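Local coordinates for assembly chaperone of ribosomal protein L4 (Acl4) (Chaetomium thermophilum, PDB 5TQB), which probably acts as a dedicated assembly chaperone that binds newly made ribosomal protein L4 through a TPR-like helical scaffold, at residues 182-192 / 204-215. Residues are numbered along the deposited sequence; the frame is centred on the assembly and turned at random.
Sequences PEWPETWQTVA and AREALRRSLGLW. With EDO (1,2-ethanediol), chain H.
Ala192 and Ala207 meet, CB to CB at 3.9 Å, between helices 185-197 and 201-212, which form an antiparallel helical hairpin consistent with the TPR-like fold of this chaperone. The axes of 185-192 and 204-212 come within 7.9 Å, their N-to-C directions 166° apart. Ala192, Ala204, Ala207 and Ser211, all small, are consistent with this close approach. Ala192 CB also sits 3.6 Å from Leu208 CG. Ser211 CB lies 3.3 Å from Pro185 O, and Val191 CG1 packs on Ala207 CB.

At one flank Arg210 lies over a face of the Trp188 indole. Its CG is anti to the backbone N (chi1 174°) and the chain runs on extended, which carries CD over the five-membered ring in a CH-pi contact. Arg210 CZ stands 3.3 Å from Trp188 CZ2, the two planes 18° apart. Trp188 NE1 also donates to Pro182 O, which helps hold the ring's rotation. With an alanine at Trp188, the Arg210 guanidinium would probably lose its aromatic platform and Pro182 O this donor.

At the open end of the hairpin, Leu214 CD1 lies 3.5 Å from Glu183 O. Pro185 CB touches Trp215 CD1.

Gln189 NE2 bonds directly to Ser230 O of helix 228-240. One water joins the buried Gln189, Ser211 and Trp215: it gives hydrogens to Gln189 OE1 and Ser211 OG and accepts one from Trp215 NE1 at 3.1 Å.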
loop_
_atom_site.group_PDB
_atom_site.type_symbol
_atom_site.label_atom_id
_atom_site.label_comp_id
_atom_site.label_asym_id
_atom_site.label_seq_id
_atom_site.Cartn_x
_atom_site.Cartn_y
_atom_site.Cartn_z
ATOM N N PRO B 182 -5.414 -19.154 -7.521
ATOM C CA PRO B 182 -6.544 -18.546 -8.237
ATOM C C PRO B 182 -7.287 -17.508 -7.396
ATOM O O PRO B 182 -8.138 -16.788 -7.916
ATOM C CB PRO B 182 -7.453 -19.744 -8.524
ATOM C CG PRO B 182 -7.166 -20.695 -7.423
ATOM C CD PRO B 182 -5.699 -20.546 -7.128
ATOM N N GLU B 183 -6.957 -17.438 -6.110
ATOM C CA GLU B 183 -7.616 -16.524 -5.182
ATOM C C GLU B 183 -6.795 -15.255 -4.962
ATOM O O GLU B 183 -7.202 -14.368 -4.216
ATOM C CB GLU B 183 -7.866 -17.221 -3.837
ATOM C CG GLU B 183 -6.616 -17.446 -2.960
ATOM C CD GLU B 183 -5.659 -18.491 -3.520
ATOM O OE1 GLU B 183 -4.430 -18.256 -3.486
ATOM O OE2 GLU B 183 -6.136 -19.548 -3.987
ATOM N N TRP B 184 -5.640 -15.180 -5.613
ATOM C CA TRP B 184 -4.723 -14.062 -5.442
ATOM C C TRP B 184 -4.894 -13.062 -6.592
ATOM O O TRP B 184 -4.786 -13.445 -7.760
ATOM C CB TRP B 184 -3.296 -14.598 -5.421
ATOM C CG TRP B 184 -2.312 -13.774 -4.651
ATOM C CD1 TRP B 184 -1.068 -13.395 -5.064
ATOM C CD2 TRP B 184 -2.471 -13.248 -3.327
ATOM N NE1 TRP B 184 -0.445 -12.667 -4.085
ATOM C CE2 TRP B 184 -1.285 -12.559 -3.009
ATOM C CE3 TRP B 184 -3.499 -13.292 -2.380
ATOM C CZ2 TRP B 184 -1.100 -11.911 -1.787
ATOM C CZ3 TRP B 184 -3.314 -12.648 -1.166
ATOM C CH2 TRP B 184 -2.123 -11.967 -0.882
ATOM N N PRO B 185 -5.180 -11.783 -6.271
ATOM C CA PRO B 185 -5.439 -10.798 -7.333
ATOM C C PRO B 185 -4.314 -10.608 -8.358
ATOM O O PRO B 185 -4.607 -10.325 -9.520
ATOM C CB PRO B 185 -5.665 -9.485 -6.567
ATOM C CG PRO B 185 -5.708 -9.821 -5.129
ATOM C CD PRO B 185 -5.633 -11.298 -4.958
ATOM N N GLU B 186 -3.063 -10.747 -7.938
ATOM C CA GLU B 186 -1.928 -10.486 -8.814
ATOM C C GLU B 186 -1.813 -11.498 -9.958
ATOM O O GLU B 186 -1.271 -11.190 -11.020
ATOM C CB GLU B 186 -0.639 -10.473 -7.999
ATOM C CG GLU B 186 0.613 -10.224 -8.816
ATOM C CD GLU B 186 1.635 -9.377 -8.073
ATOM O OE1 GLU B 186 2.815 -9.782 -8.016
ATOM O OE2 GLU B 186 1.258 -8.302 -7.557
ATOM N N THR B 187 -2.319 -12.704 -9.745
ATOM C CA THR B 187 -2.247 -13.717 -10.778
ATOM C C THR B 187 -3.140 -13.298 -11.945
ATOM O O THR B 187 -2.734 -13.368 -13.104
ATOM C CB THR B 187 -2.664 -15.096 -10.241
ATOM O OG1 THR B 187 -3.989 -15.023 -9.705
ATOM C CG2 THR B 187 -1.711 -15.547 -9.144
ATOM N N TRP B 188 -4.346 -12.839 -11.629
ATOM C CA TRP B 188 -5.316 -12.458 -12.650
ATOM C C TRP B 188 -4.973 -11.107 -13.258
ATOM O O TRP B 188 -5.280 -10.831 -14.419
ATOM C CB TRP B 188 -6.720 -12.468 -12.056
ATOM C CG TRP B 188 -7.105 -13.848 -11.667
ATOM C CD1 TRP B 188 -7.193 -14.352 -10.404
ATOM C CD2 TRP B 188 -7.414 -14.928 -12.554
ATOM N NE1 TRP B 188 -7.553 -15.677 -10.449
ATOM C CE2 TRP B 188 -7.693 -16.054 -11.759
ATOM C CE3 TRP B 188 -7.487 -15.047 -13.945
ATOM C CZ2 TRP B 188 -8.044 -17.283 -12.308
ATOM C CZ3 TRP B 188 -7.838 -16.270 -14.489
ATOM C CH2 TRP B 188 -8.111 -17.371 -13.672
ATOM N N GLN B 189 -4.310 -10.279 -12.463
ATOM C CA GLN B 189 -3.761 -9.029 -12.946
ATOM C C GLN B 189 -2.753 -9.326 -14.055
ATOM O O GLN B 189 -2.731 -8.663 -15.097
ATOM C CB GLN B 189 -3.084 -8.311 -11.787
ATOM C CG GLN B 189 -2.861 -6.844 -12.004
ATOM C CD GLN B 189 -2.668 -6.105 -10.698
ATOM O OE1 GLN B 189 -3.539 -6.118 -9.826
ATOM N NE2 GLN B 189 -1.519 -5.459 -10.556
ATOM N N THR B 190 -1.933 -10.346 -13.824
ATOM C CA THR B 190 -0.866 -10.703 -14.749
ATOM C C THR B 190 -1.431 -11.411 -15.971
ATOM O O THR B 190 -0.883 -11.296 -17.066
ATOM C CB THR B 190 0.194 -11.584 -14.058
ATOM O OG1 THR B 190 0.724 -10.876 -12.934
ATOM C CG2 THR B 190 1.340 -11.929 -15.000
ATOM N N VAL B 191 -2.524 -12.142 -15.781
ATOM C CA VAL B 191 -3.217 -12.768 -16.895
ATOM C C VAL B 191 -3.702 -11.663 -17.833
ATOM O O VAL B 191 -3.566 -11.765 -19.051
ATOM C CB VAL B 191 -4.396 -13.645 -16.404
ATOM C CG1 VAL B 191 -5.360 -13.981 -17.541
ATOM C CG2 VAL B 191 -3.878 -14.928 -15.771
ATOM N N ALA B 192 -4.245 -10.596 -17.257
ATOM C CA ALA B 192 -4.754 -9.479 -18.046
ATOM C C ALA B 192 -3.627 -8.801 -18.819
ATOM O O ALA B 192 -3.789 -8.450 -19.990
ATOM C CB ALA B 192 -5.451 -8.477 -17.147
ATOM N N ALA B 204 -9.062 -9.574 -21.134
ATOM C CA ALA B 204 -8.285 -8.759 -20.207
ATOM C C ALA B 204 -9.208 -8.100 -19.188
ATOM O O ALA B 204 -8.913 -8.089 -17.995
ATOM C CB ALA B 204 -7.477 -7.708 -20.953
ATOM N N ARG B 205 -10.324 -7.557 -19.665
ATOM C CA ARG B 205 -11.309 -6.934 -18.787
ATOM C C ARG B 205 -11.869 -7.964 -17.817
ATOM O O ARG B 205 -11.997 -7.699 -16.622
ATOM C CB ARG B 205 -12.451 -6.311 -19.596
ATOM C CG ARG B 205 -12.033 -5.134 -20.462
ATOM C CD ARG B 205 -13.234 -4.392 -21.022
ATOM N NE ARG B 205 -12.836 -3.356 -21.972
ATOM C CZ ARG B 205 -12.903 -3.468 -23.299
ATOM N NH1 ARG B 205 -13.364 -4.577 -23.870
ATOM N NH2 ARG B 205 -12.508 -2.459 -24.063
ATOM N N GLU B 206 -12.196 -9.138 -18.349
ATOM C CA GLU B 206 -12.724 -10.243 -17.560
ATOM C C GLU B 206 -11.773 -10.610 -16.421
ATOM O O GLU B 206 -12.201 -10.822 -15.284
ATOM C CB GLU B 206 -12.940 -11.454 -18.467
ATOM C CG GLU B 206 -13.649 -12.627 -17.813
ATOM C CD GLU B 206 -13.774 -13.818 -18.749
ATOM O OE1 GLU B 206 -14.825 -14.496 -18.718
ATOM O OE2 GLU B 206 -12.820 -14.075 -19.517
ATOM N N ALA B 207 -10.482 -10.668 -16.734
ATOM C CA ALA B 207 -9.461 -11.022 -15.756
ATOM C C ALA B 207 -9.325 -9.950 -14.681
ATOM O O ALA B 207 -9.222 -10.263 -13.495
ATOM C CB ALA B 207 -8.127 -11.242 -16.446
ATOM N N LEU B 208 -9.321 -8.689 -15.098
ATOM C CA LEU B 208 -9.157 -7.581 -14.166
ATOM C C LEU B 208 -10.355 -7.448 -13.227
ATOM O O LEU B 208 -10.199 -7.155 -12.041
ATOM C CB LEU B 208 -8.954 -6.279 -14.936
ATOM C CG LEU B 208 -7.571 -6.066 -15.555
ATOM C CD1 LEU B 208 -7.578 -4.846 -16.463
ATOM C CD2 LEU B 208 -6.492 -5.923 -14.493
ATOM N N ARG B 209 -11.548 -7.666 -13.767
ATOM C CA ARG B 209 -12.772 -7.639 -12.977
ATOM C C ARG B 209 -12.723 -8.733 -11.915
ATOM O O ARG B 209 -13.275 -8.581 -10.823
ATOM C CB ARG B 209 -13.986 -7.848 -13.887
ATOM C CG ARG B 209 -15.077 -6.788 -13.774
ATOM C CD ARG B 209 -15.600 -6.379 -15.150
ATOM N NE ARG B 209 -15.831 -7.531 -16.021
ATOM C CZ ARG B 209 -15.886 -7.477 -17.351
ATOM N NH1 ARG B 209 -15.727 -6.324 -17.990
ATOM N NH2 ARG B 209 -16.096 -8.586 -18.046
ATOM N N ARG B 210 -12.049 -9.832 -12.237
ATOM C CA ARG B 210 -11.919 -10.943 -11.304
ATOM C C ARG B 210 -10.929 -10.633 -10.185
ATOM O O ARG B 210 -11.180 -10.956 -9.025
ATOM C CB ARG B 210 -11.489 -12.213 -12.033
ATOM C CG ARG B 210 -11.194 -13.356 -11.091
ATOM C CD ARG B 210 -11.302 -14.687 -11.780
ATOM N NE ARG B 210 -11.103 -15.780 -10.838
ATOM C CZ ARG B 210 -11.158 -17.065 -11.163
ATOM N NH1 ARG B 210 -11.410 -17.427 -12.413
ATOM N NH2 ARG B 210 -10.960 -17.990 -10.233
ATOM N N SER B 211 -9.806 -10.014 -10.535
ATOM C CA SER B 211 -8.796 -9.661 -9.549
ATOM C C SER B 211 -9.346 -8.649 -8.555
ATOM O O SER B 211 -9.055 -8.720 -7.365
ATOM C CB SER B 211 -7.554 -9.086 -10.227
ATOM O OG SER B 211 -7.825 -7.814 -10.789
ATOM N N LEU B 212 -10.138 -7.704 -9.048
ATOM C CA LEU B 212 -10.732 -6.683 -8.196
ATOM C C LEU B 212 -11.730 -7.294 -7.218
ATOM O O LEU B 212 -11.809 -6.885 -6.063
ATOM C CB LEU B 212 -11.429 -5.625 -9.050
ATOM C CG LEU B 212 -10.505 -4.675 -9.809
ATOM C CD1 LEU B 212 -11.273 -3.934 -10.894
ATOM C CD2 LEU B 212 -9.862 -3.693 -8.852
ATOM N N GLY B 213 -12.483 -8.285 -7.682
ATOM C CA GLY B 213 -13.494 -8.922 -6.859
ATOM C C GLY B 213 -12.916 -9.696 -5.688
ATOM O O GLY B 213 -13.658 -10.184 -4.837
ATOM N N LEU B 214 -11.591 -9.800 -5.643
ATOM C CA LEU B 214 -10.911 -10.548 -4.595
ATOM C C LEU B 214 -10.389 -9.661 -3.468
ATOM O O LEU B 214 -9.872 -10.179 -2.480
ATOM C CB LEU B 214 -9.748 -11.349 -5.191
ATOM C CG LEU B 214 -10.141 -12.476 -6.150
ATOM C CD1 LEU B 214 -8.931 -12.973 -6.904
ATOM C CD2 LEU B 214 -10.803 -13.629 -5.412
ATOM N N TRP B 215 -10.517 -8.340 -3.597
ATOM C CA TRP B 215 -9.970 -7.446 -2.572
ATOM C C TRP B 215 -10.695 -6.110 -2.365
ATOM O O TRP B 215 -10.589 -5.523 -1.288
ATOM C CB TRP B 215 -8.482 -7.183 -2.834
ATOM C CG TRP B 215 -8.202 -6.319 -4.030
ATOM C CD1 TRP B 215 -7.996 -6.739 -5.309
ATOM C CD2 TRP B 215 -8.087 -4.889 -4.054
ATOM N NE1 TRP B 215 -7.763 -5.663 -6.131
ATOM C CE2 TRP B 215 -7.815 -4.515 -5.386
ATOM C CE3 TRP B 215 -8.191 -3.889 -3.078
ATOM C CZ2 TRP B 215 -7.645 -3.185 -5.772
ATOM C CZ3 TRP B 215 -8.021 -2.567 -3.461
ATOM C CH2 TRP B 215 -7.750 -2.228 -4.798
HETATM C C1 EDO H . -1.217 -9.865 -4.745
HETATM O O1 EDO H . -2.565 -9.725 -5.139
HETATM C C2 EDO H . -0.442 -8.588 -4.977
HETATM O O2 EDO H . 0.939 -8.875 -4.904
HETATM O O HOH W 1 -6.071 -6.261 -8.644
#